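Long-range contacts in NUDIX hydrolase (Alicyclobacillus acidocaldarius subsp. acidocaldarius, PDB 3QSJ), which probably hydrolyses phosphorus-containing acid anhydrides with the help of bound divalent metal ions, as is general in the Nudix family: residues 27-32 / 43-48; 11-16 / 78-83; 33-38 / 171-176. All coordinates share one frame; numbering follows the deposited sequence.

Interaction 1. Residues 27-32 / 43-48. With CA (calcium ion), chain B.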
# COMPACT_ATOMS: atom_id res chain seq x y z
N LEU A 27 2.98 -4.85 6.83
CA LEU A 27 1.62 -4.59 7.24
C LEU A 27 0.69 -5.31 6.27
O LEU A 27 0.73 -5.10 5.03
CB LEU A 27 1.31 -3.08 7.19
CG LEU A 27 1.79 -2.25 8.36
CD1 LEU A 27 1.50 -0.78 8.10
CD2 LEU A 27 1.05 -2.68 9.67
N VAL A 28 -0.16 -6.13 6.82
CA VAL A 28 -1.14 -6.79 5.98
C VAL A 28 -2.48 -6.52 6.56
O VAL A 28 -2.60 -6.18 7.75
CB VAL A 28 -0.88 -8.31 5.80
CG1 VAL A 28 0.38 -8.57 4.97
CG2 VAL A 28 -0.81 -9.04 7.15
N VAL A 29 -3.51 -6.70 5.74
CA VAL A 29 -4.91 -6.56 6.18
C VAL A 29 -5.72 -7.76 5.71
O VAL A 29 -5.32 -8.44 4.76
CB VAL A 29 -5.52 -5.25 5.66
CG1 VAL A 29 -4.71 -4.03 6.19
CG2 VAL A 29 -5.60 -5.23 4.12
N ARG A 30 -6.87 -8.04 6.35
CA ARG A 30 -7.72 -9.11 5.84
C ARG A 30 -9.11 -8.55 5.57
O ARG A 30 -9.68 -7.90 6.44
CB ARG A 30 -7.80 -10.28 6.83
CG ARG A 30 -8.77 -11.36 6.29
CD ARG A 30 -8.78 -12.60 7.15
NE ARG A 30 -9.23 -12.34 8.51
CZ ARG A 30 -9.22 -13.27 9.45
NH1 ARG A 30 -8.87 -14.51 9.15
NH2 ARG A 30 -9.58 -12.98 10.69
N ARG A 31 -9.64 -8.79 4.38
CA ARG A 31 -11.02 -8.41 4.00
C ARG A 31 -12.03 -9.17 4.84
O ARG A 31 -11.91 -10.38 5.02
CB ARG A 31 -11.27 -8.70 2.51
CG ARG A 31 -10.36 -7.87 1.65
CD ARG A 31 -10.40 -8.32 0.21
NE ARG A 31 -11.65 -7.90 -0.41
CZ ARG A 31 -11.86 -6.70 -0.93
NH1 ARG A 31 -10.90 -5.78 -0.89
NH2 ARG A 31 -13.02 -6.40 -1.48
N ALA A 32 -13.01 -8.46 5.39
CA ALA A 32 -14.06 -9.08 6.22
C ALA A 32 -14.86 -10.14 5.41
O ALA A 32 -15.02 -10.01 4.19
CB ALA A 32 -15.01 -8.01 6.73
N ALA A 43 -4.14 -9.28 2.13
CA ALA A 43 -3.50 -8.44 1.14
C ALA A 43 -2.76 -7.29 1.82
O ALA A 43 -2.70 -7.16 3.04
CB ALA A 43 -4.57 -7.87 0.19
N PHE A 44 -2.21 -6.45 0.98
CA PHE A 44 -1.59 -5.25 1.50
C PHE A 44 -2.61 -4.12 1.24
O PHE A 44 -3.48 -4.24 0.38
CB PHE A 44 -0.29 -4.93 0.74
CG PHE A 44 0.68 -6.10 0.72
CD1 PHE A 44 1.25 -6.59 1.90
CD2 PHE A 44 1.01 -6.74 -0.48
CE1 PHE A 44 2.08 -7.71 1.88
CE2 PHE A 44 1.84 -7.86 -0.50
CZ PHE A 44 2.36 -8.34 0.68
N PRO A 45 -2.48 -2.98 1.93
CA PRO A 45 -3.40 -1.86 1.68
C PRO A 45 -3.29 -1.39 0.24
O PRO A 45 -2.20 -1.41 -0.35
CB PRO A 45 -2.89 -0.75 2.65
CG PRO A 45 -2.23 -1.53 3.78
CD PRO A 45 -1.51 -2.66 3.01
N GLY A 46 -4.42 -1.02 -0.35
CA GLY A 46 -4.39 -0.59 -1.75
C GLY A 46 -5.77 -0.39 -2.32
O GLY A 46 -6.77 -0.53 -1.61
N GLY A 47 -5.85 -0.06 -3.59
CA GLY A 47 -7.16 0.09 -4.19
C GLY A 47 -7.08 0.84 -5.49
O GLY A 47 -5.99 1.14 -5.99
N ALA A 48 -8.24 1.15 -6.01
CA ALA A 48 -8.40 1.75 -7.33
C ALA A 48 -7.93 3.16 -7.31
O ALA A 48 -8.16 3.91 -6.34
CB ALA A 48 -9.89 1.67 -7.77
CA CA B . -8.53 0.02 -0.19
O HOH W 1 -10.27 0.09 -1.74
O HOH W 2 -9.48 1.85 1.18
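Val29 and Ala43 face each other as an antiparallel hydrogen-bonded pair, and their backbones close a complete ring of two bonds. Val29 N reaches Ala43 O over 2.9 Å with a nearly straight N-H...O angle of 168°, and Ala43 N returns to Val29 O at 3.0 Å. Val28 CA also lies 3.3 Å from Ala43 O, a bent CA-H...O contact. The side chains of Val29 and Ala43 project from the same face of the sheet. With chi1 at -60°, Val29 sets CG2 between its own backbone N and carbonyl carbon, and this methyl lies 3.6 Å from Ala43 O. The other methyl, CG1, turns to Pro45, where it meets CG at 4.3 Å in a rather loose apolar contact.

These residues belong to a beta hairpin of the Nudix fold, formed by strands 24-31 and 42-48, whose ten-residue connection has no regular secondary structure. The pairing is short: past Ala43 the second strand leaves strand 24-31 and continues beside strand 7-18. Phe44 and Pro45 fill the divergence. Leu27 O sits in the plane of the Phe44 ring, at its edge, 3.5 Å from CD1, while Val28 CG1 approaches the ring obliquely in the one of its two conformers described here. Pro45 brings its CD alongside Leu27 O, and its ring also packs against Thr83 and Glu86 of helix 72-87; Val29 touches Glu86 as well. Immediately beyond Pro45 the chain carries a metal ligand, Gly46 O, which binds the calcium ion at 2.3 Å together with two waters and the side chains of Glu82 and Glu86.

Interaction 2. Residues 11-16 / 78-83. With CA (calcium ion), chain B.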
# COMPACT_ATOMS: atom_id res chain seq x y z
N ALA A 11 -3.36 0.46 -7.13
CA ALA A 11 -2.01 0.43 -6.56
C ALA A 11 -2.08 -0.06 -5.18
O ALA A 11 -3.11 0.06 -4.48
CB ALA A 11 -1.37 1.82 -6.56
N THR A 12 -0.97 -0.65 -4.77
CA THR A 12 -0.83 -1.28 -3.47
C THR A 12 0.47 -0.85 -2.82
O THR A 12 1.50 -0.78 -3.50
CB THR A 12 -0.87 -2.81 -3.68
OG1 THR A 12 -2.14 -3.15 -4.24
CG2 THR A 12 -0.80 -3.54 -2.36
N LEU A 13 0.44 -0.70 -1.49
CA LEU A 13 1.63 -0.29 -0.73
C LEU A 13 2.06 -1.40 0.18
O LEU A 13 1.29 -1.89 1.02
CB LEU A 13 1.37 0.98 0.10
CG LEU A 13 2.64 1.67 0.64
CD1 LEU A 13 3.58 2.03 -0.52
CD2 LEU A 13 2.23 2.91 1.49
N VAL A 14 3.36 -1.75 0.08
CA VAL A 14 3.96 -2.82 0.86
C VAL A 14 4.81 -2.06 1.87
O VAL A 14 5.88 -1.53 1.50
CB VAL A 14 4.79 -3.76 -0.04
CG1 VAL A 14 5.38 -4.92 0.78
CG2 VAL A 14 3.94 -4.29 -1.21
N VAL A 15 4.33 -1.99 3.11
CA VAL A 15 5.02 -1.22 4.17
C VAL A 15 5.77 -2.22 5.02
O VAL A 15 5.17 -3.11 5.63
CB VAL A 15 4.00 -0.41 5.01
CG1 VAL A 15 4.72 0.51 6.01
CG2 VAL A 15 3.06 0.42 4.10
N ILE A 16 7.08 -2.06 5.09
CA ILE A 16 7.93 -3.01 5.83
C ILE A 16 8.79 -2.43 6.92
O ILE A 16 8.99 -1.22 7.00
CB ILE A 16 8.88 -3.72 4.82
CG1 ILE A 16 9.95 -2.74 4.22
CG2 ILE A 16 8.10 -4.51 3.77
CD1 ILE A 16 11.06 -3.47 3.32
N THR A 78 -1.93 6.90 -5.14
CA THR A 78 -3.08 6.00 -4.94
C THR A 78 -2.74 5.08 -3.78
O THR A 78 -3.52 4.90 -2.88
CB THR A 78 -3.37 5.19 -6.24
OG1 THR A 78 -3.68 6.11 -7.29
CG2 THR A 78 -4.46 4.09 -6.01
N ALA A 79 -1.56 4.48 -3.83
CA ALA A 79 -1.14 3.53 -2.79
C ALA A 79 -1.08 4.17 -1.39
O ALA A 79 -1.58 3.58 -0.42
CB ALA A 79 0.20 2.91 -3.17
N LEU A 80 -0.51 5.37 -1.31
CA LEU A 80 -0.37 6.11 -0.04
C LEU A 80 -1.75 6.50 0.48
O LEU A 80 -2.02 6.39 1.69
CB LEU A 80 0.50 7.34 -0.28
CG LEU A 80 1.99 6.99 -0.42
CD1 LEU A 80 2.72 8.11 -1.18
CD2 LEU A 80 2.60 6.65 0.95
N ARG A 81 -2.62 6.95 -0.40
CA ARG A 81 -3.96 7.36 0.03
C ARG A 81 -4.76 6.17 0.61
O ARG A 81 -5.43 6.32 1.63
CB ARG A 81 -4.76 7.99 -1.14
CG ARG A 81 -6.26 8.28 -0.77
CD ARG A 81 -7.09 8.87 -1.94
NE ARG A 81 -6.93 8.08 -3.17
CZ ARG A 81 -7.46 6.88 -3.39
NH1 ARG A 81 -8.24 6.30 -2.47
NH2 ARG A 81 -7.22 6.25 -4.54
N GLU A 82 -4.75 5.04 -0.11
CA GLU A 82 -5.50 3.82 0.24
C GLU A 82 -4.98 3.29 1.57
O GLU A 82 -5.76 2.87 2.44
CB GLU A 82 -5.32 2.78 -0.87
CG GLU A 82 -6.11 3.12 -2.14
CD GLU A 82 -7.62 2.90 -2.08
OE1 GLU A 82 -8.06 2.07 -1.25
OE2 GLU A 82 -8.34 3.46 -2.93
N THR A 83 -3.65 3.41 1.80
CA THR A 83 -3.05 2.99 3.05
C THR A 83 -3.57 3.87 4.21
O THR A 83 -3.89 3.34 5.29
CB THR A 83 -1.50 3.05 2.95
OG1 THR A 83 -1.10 2.12 1.91
CG2 THR A 83 -0.84 2.64 4.25
CA CA B . -8.53 0.02 -0.19
O HOH W 1 -10.27 0.09 -1.74
O HOH W 2 -9.48 1.85 1.18
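Ala11, Leu13 and Ala79 form the tight centre of this contact, where strand 11-16 and helix 78-83 cross with their axes only 6.6 Å apart, at -70°. Ala79 CB sits between the two strand side chains, 3.9 Å from Ala11 CB and 4.0 Å from Leu13 CB. Leu13 then crosses Thr83 at about a right angle and brings CB to 3.3 Å from Thr83 OG1. Its CG points away from the backbone N (chi1 -166°), which carries CD2 on to Leu80 CD2. Packing slackens toward Val15, whose CG2 is 4.5 Å from Thr83 CG2. The flank facing the metal and its waters is polar: Glu82 OE1 binds calcium, and Arg81 NH1 meets Glu82 OE2 from above the carboxylate plane at 2.9 Å. Arg81 also pairs with Asp53 and Glu85. Arg81, Glu82, Glu85 and Glu86 fit the REXXEE part of the Nudix motif.

No hydrogen bond joins strand to helix; the buried Thr83 OG1 donates to Ala79 O at 2.8 Å, on the opposite face of that carbonyl from Thr83 N. Between these segments the grip is therefore apolar, while polar ties from the helix, Arg81 to Ala48 O and Glu82 through calcium to Gly46 O, run to strand 42-48.

Interaction 3. Residues 33-38 / 171-176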
# COMPACT_ATOMS: atom_id res chain seq x y z
N LYS A 33 -15.41 -11.15 6.11
CA LYS A 33 -16.21 -12.23 5.53
C LYS A 33 -17.50 -11.63 4.93
O LYS A 33 -18.11 -12.24 4.07
CB LYS A 33 -16.54 -13.27 6.61
CG LYS A 33 -15.34 -14.09 7.09
CD LYS A 33 -15.80 -15.21 8.03
CE LYS A 33 -15.53 -14.97 9.50
NZ LYS A 33 -16.20 -13.76 10.04
N THR A 34 -17.87 -10.41 5.36
CA THR A 34 -19.04 -9.67 4.90
C THR A 34 -18.87 -8.94 3.58
O THR A 34 -19.87 -8.49 3.02
CB THR A 34 -19.59 -8.75 5.98
OG1 THR A 34 -18.55 -7.83 6.32
CG2 THR A 34 -20.11 -9.52 7.21
N MSE A 35 -17.63 -8.82 3.07
CA MSE A 35 -17.35 -8.17 1.79
C MSE A 35 -17.87 -9.05 0.68
O MSE A 35 -17.82 -10.28 0.81
CB MSE A 35 -15.84 -7.99 1.60
CG MSE A 35 -15.24 -6.92 2.51
SE MSE A 35 -16.18 -5.22 2.29
CE MSE A 35 -17.44 -5.28 3.89
N ARG A 36 -18.34 -8.45 -0.41
CA ARG A 36 -18.84 -9.21 -1.58
C ARG A 36 -17.70 -9.70 -2.46
O ARG A 36 -17.81 -10.76 -3.10
CB ARG A 36 -19.80 -8.39 -2.44
CG ARG A 36 -21.09 -8.02 -1.72
CD ARG A 36 -22.01 -7.28 -2.69
NE ARG A 36 -21.30 -6.18 -3.35
CZ ARG A 36 -21.17 -4.98 -2.78
NH1 ARG A 36 -21.80 -4.70 -1.64
NH2 ARG A 36 -20.49 -4.03 -3.39
N PHE A 37 -16.61 -8.94 -2.51
CA PHE A 37 -15.47 -9.30 -3.34
C PHE A 37 -14.30 -9.81 -2.51
O PHE A 37 -13.81 -9.10 -1.62
CB PHE A 37 -15.09 -8.14 -4.29
CG PHE A 37 -13.93 -8.43 -5.23
CD1 PHE A 37 -14.07 -9.36 -6.26
CD2 PHE A 37 -12.76 -7.69 -5.16
CE1 PHE A 37 -13.03 -9.59 -7.16
CE2 PHE A 37 -11.71 -7.92 -6.05
CZ PHE A 37 -11.84 -8.88 -7.03
N LEU A 38 -13.83 -11.03 -2.84
CA LEU A 38 -12.70 -11.63 -2.14
C LEU A 38 -12.81 -11.56 -0.61
O LEU A 38 -11.82 -11.20 0.03
CB LEU A 38 -11.37 -11.02 -2.59
CG LEU A 38 -11.10 -11.03 -4.12
CD1 LEU A 38 -9.73 -10.43 -4.40
CD2 LEU A 38 -11.32 -12.42 -4.72
N GLY A 171 -14.29 1.49 10.09
CA GLY A 171 -15.34 0.78 9.39
C GLY A 171 -15.19 -0.73 9.41
O GLY A 171 -14.31 -1.26 10.10
N ALA A 172 -16.01 -1.40 8.60
CA ALA A 172 -16.18 -2.86 8.57
C ALA A 172 -15.56 -3.61 7.39
O ALA A 172 -15.59 -4.84 7.41
CB ALA A 172 -17.67 -3.19 8.68
N GLU A 173 -14.95 -2.91 6.42
CA GLU A 173 -14.38 -3.58 5.25
C GLU A 173 -13.28 -4.57 5.54
O GLU A 173 -13.26 -5.64 4.91
CB GLU A 173 -13.95 -2.55 4.21
CG GLU A 173 -15.17 -2.23 3.36
CD GLU A 173 -15.31 -0.84 2.77
OE1 GLU A 173 -16.42 -0.27 2.88
OE2 GLU A 173 -14.35 -0.36 2.13
N LEU A 174 -12.41 -4.23 6.52
CA LEU A 174 -11.30 -5.13 6.91
C LEU A 174 -11.60 -5.66 8.30
O LEU A 174 -12.12 -4.91 9.11
CB LEU A 174 -9.96 -4.32 6.93
CG LEU A 174 -9.58 -3.68 5.61
CD1 LEU A 174 -8.34 -2.83 5.72
CD2 LEU A 174 -9.46 -4.77 4.51
N ASP A 175 -11.32 -6.91 8.59
CA ASP A 175 -11.57 -7.34 9.96
C ASP A 175 -10.29 -7.48 10.77
O ASP A 175 -10.33 -7.89 11.92
CB ASP A 175 -12.43 -8.58 10.00
CG ASP A 175 -11.80 -9.82 9.36
OD1 ASP A 175 -10.59 -9.76 9.00
OD2 ASP A 175 -12.50 -10.86 9.29
N ALA A 176 -9.14 -7.27 10.11
CA ALA A 176 -7.87 -7.39 10.82
C ALA A 176 -6.80 -6.62 10.08
O ALA A 176 -6.93 -6.37 8.89
CB ALA A 176 -7.47 -8.85 10.92
O HOH W 3 -15.03 -10.91 8.98
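Met35, present as selenomethionine, lays its side chain across that of Glu173 at about a right angle. Bends at chi2 and chi3 fold it over the glutamate's root: SE is 3.3 Å from Glu173 CG, and CE is 3.8 Å from Glu173 CA. Met35 has two deposited conformers, so the short selenium distance is doubtful; in the one described, Met35 CG also lies 3.4 Å from Glu173 O. The methyl CE lies 4.0 Å from Ala172 O. Glu173 touches Met35 through its aliphatic part, while its carboxylate leads elsewhere and hydrogen-bonds through OE2 to a glycerol, probably from the crystallisation liquor.

The other end of the contact is polar and runs through water 3. That water accepts from Lys33 N at 2.9 Å and, over a longer 3.3 Å, from Lys33 NZ; it donates to Asp175 OD2 across a short 2.5 Å. Lys33 thus curls so that both of its nitrogens address one water, and its ammonium stays 4.8 Å from Asp175 OD2, a separation at which the opposite charges may still attract. The second carboxylate oxygen, OD1, is engaged by Arg30 NE in a salt bridge, which leaves the two oxygens of Asp175 serving different partners and would restrict its rotation.

This surface contact joins the loop between strands 24-31 and 42-48 to the start of strand 174-181, where the chain turns a corner at Asp175. Glu173 bonds through its backbone to Ala32, and Asp175 to Arg30, continuing the antiparallel pairing of 174-181 with 24-31, while Leu174 packs on Val29 of that neighbouring strand.

How the interactions relate
Interactions 1 and 2, with centres 9 Å apart, share the calcium ion and both waters: residues 43-48 supply Gly46 O and helix 78-83 supplies Glu82 OE1, the two oxygens 2.9 Å apart. Backbone bonds also join them, with Gly47 N 2.9 Å from Ala11 O and Leu13 N 3.0 Å from Pro45 O, so hairpin, central strand and Nudix helix converge on the metal. Interaction 3 continues from interaction 1 toward the surface, through Ala32 N to Glu173 O at 2.9 Å and Arg31 NE to Phe37 O. Its centre is about 18 Å from that of interaction 2, yet the Glu173 side chain comes within about 6 Å of the calcium.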